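Side-chain contact in V-type ATP synthase alpha chain (Nanoarchaeum equitans Kin4-M, PDB 5BN3), which belongs to the V-type/A-type ATP synthase A-subunit family, with a P-loop nucleotide-binding domain, and carries ADP and magnesium in the model: residues A[296-301]-A[354-359]. Sequence-based numbering, arbitrary orientation.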
# COMPACT_ATOMS: atom_id res chain seq x y z
N ALA A 296 20.59 -2.84 -25.25
CA ALA A 296 21.64 -2.69 -26.24
C ALA A 296 21.76 -1.25 -26.72
O ALA A 296 22.86 -0.72 -26.85
CB ALA A 296 21.39 -3.62 -27.41
N SER A 297 20.62 -0.61 -26.96
CA SER A 297 20.60 0.77 -27.47
C SER A 297 21.25 1.76 -26.49
O SER A 297 21.88 2.73 -26.92
CB SER A 297 19.17 1.21 -27.77
OG SER A 297 18.43 1.39 -26.58
N ILE A 298 21.10 1.50 -25.20
CA ILE A 298 21.68 2.36 -24.16
C ILE A 298 23.21 2.26 -24.14
O ILE A 298 23.91 3.28 -24.14
CB ILE A 298 21.13 1.98 -22.77
CG1 ILE A 298 19.66 2.42 -22.64
CG2 ILE A 298 21.96 2.62 -21.68
CD1 ILE A 298 19.46 3.92 -22.66
N TYR A 299 23.73 1.03 -24.12
CA TYR A 299 25.17 0.82 -24.13
C TYR A 299 25.79 1.25 -25.46
O TYR A 299 26.92 1.74 -25.50
CB TYR A 299 25.49 -0.66 -23.84
CG TYR A 299 25.22 -1.07 -22.41
CD1 TYR A 299 23.94 -1.41 -22.00
CD2 TYR A 299 26.24 -1.11 -21.47
CE1 TYR A 299 23.69 -1.78 -20.70
CE2 TYR A 299 25.99 -1.49 -20.16
CZ TYR A 299 24.71 -1.82 -19.78
OH TYR A 299 24.45 -2.19 -18.48
N LEU A 300 25.04 1.05 -26.54
CA LEU A 300 25.49 1.42 -27.87
C LEU A 300 25.72 2.92 -27.99
O LEU A 300 26.76 3.37 -28.47
CB LEU A 300 24.45 0.99 -28.91
CG LEU A 300 24.87 1.16 -30.37
CD1 LEU A 300 25.53 -0.12 -30.84
CD2 LEU A 300 23.70 1.53 -31.27
N GLY A 301 24.72 3.70 -27.56
CA GLY A 301 24.80 5.15 -27.64
C GLY A 301 25.87 5.72 -26.74
O GLY A 301 26.52 6.71 -27.09
N ALA A 354 24.07 2.72 -13.02
CA ALA A 354 25.39 3.31 -12.83
C ALA A 354 26.32 3.00 -14.00
O ALA A 354 27.14 3.83 -14.36
CB ALA A 354 25.99 2.82 -11.53
N GLU A 355 26.19 1.81 -14.58
CA GLU A 355 27.00 1.44 -15.74
C GLU A 355 26.79 2.39 -16.91
O GLU A 355 27.65 2.54 -17.77
CB GLU A 355 26.72 -0.01 -16.16
CG GLU A 355 27.25 -1.06 -15.20
CD GLU A 355 26.90 -2.48 -15.63
OE1 GLU A 355 26.41 -2.66 -16.77
OE2 GLU A 355 27.12 -3.41 -14.83
N PHE A 356 25.62 3.03 -16.94
CA PHE A 356 25.32 4.03 -17.96
C PHE A 356 25.85 5.41 -17.57
O PHE A 356 26.71 5.97 -18.25
CB PHE A 356 23.81 4.08 -18.20
CG PHE A 356 23.38 5.11 -19.20
CD1 PHE A 356 23.95 5.16 -20.46
CD2 PHE A 356 22.38 6.03 -18.89
CE1 PHE A 356 23.54 6.11 -21.39
CE2 PHE A 356 21.97 6.98 -19.81
CZ PHE A 356 22.55 7.02 -21.06
N TYR A 357 25.36 5.95 -16.45
CA TYR A 357 25.67 7.32 -16.05
C TYR A 357 27.13 7.57 -15.68
O TYR A 357 27.63 8.68 -15.83
CB TYR A 357 24.75 7.77 -14.91
CG TYR A 357 23.32 7.98 -15.35
CD1 TYR A 357 22.96 9.09 -16.10
CD2 TYR A 357 22.32 7.07 -15.00
CE1 TYR A 357 21.66 9.28 -16.50
CE2 TYR A 357 21.02 7.27 -15.40
CZ TYR A 357 20.69 8.37 -16.15
OH TYR A 357 19.39 8.57 -16.55
N GLU A 358 27.83 6.54 -15.20
CA GLU A 358 29.23 6.69 -14.83
C GLU A 358 30.14 6.85 -16.05
O GLU A 358 31.33 7.12 -15.90
CB GLU A 358 29.69 5.52 -13.96
N ARG A 359 29.58 6.69 -17.24
CA ARG A 359 30.33 6.89 -18.48
C ARG A 359 30.42 8.37 -18.84
O ARG A 359 31.24 8.76 -19.65
CB ARG A 359 29.67 6.13 -19.63
CG ARG A 359 29.73 4.62 -19.53
CD ARG A 359 29.72 4.02 -20.92
NE ARG A 359 29.46 2.58 -20.92
CZ ARG A 359 29.70 1.79 -21.96
NH1 ARG A 359 30.22 2.28 -23.07
NH2 ARG A 359 29.44 0.49 -21.88
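Two helices of the P-loop nucleotide-binding domain, 293-309 and 349-357, pack side by side through Ile298 and Tyr299 on one and Glu355 and Phe356 on the other, with Arg359 from the turn that follows; their backbones come closest at Tyr299 and Phe356, whose CA atoms are 7.0 Å apart. The polar link is a hydrogen bond from Tyr299 OH to Glu355 OE1, 2.6 Å long. OE1 lies at the edge of the phenol ring, in its plane, but is itself met on the anti side and 27° out of the carboxylate plane. The ring and carboxylate planes are turned 69° apart. With CG opposite the carbonyl carbon (chi1 -71°) and an extended chain beyond it, Glu355 carries its carboxylate out to the hydroxyl. The apolar part is a CH-pi contact: Ile298 CG2 sits over a face of Phe356, 3.9 Å from the ring centroid, and its closest ring atom is CD1 at 3.4 Å. Arg359 reaches the same tyrosine at another point of its rim, NH2 being 3.6 Å from Tyr299 CD2, with the guanidinium plane steeply inclined to the ring. This guanidinium is fixed mainly by other partners: NH2 bonds to the carbonyl of Ile184, while NH1 forms a salt bridge with Glu306 and a hydrogen bond with Thr303, both on helix 293-309. Arg185 adds a cation-pi interaction to Tyr299. Beside Glu355 packs Asp193 of the neighbouring NEQ263 chain. Beneath the helix pair lies the central sheet, where Ile298 touches Cys250 of strand 244-250 and Phe356 touches Ile375 of strand 370-379.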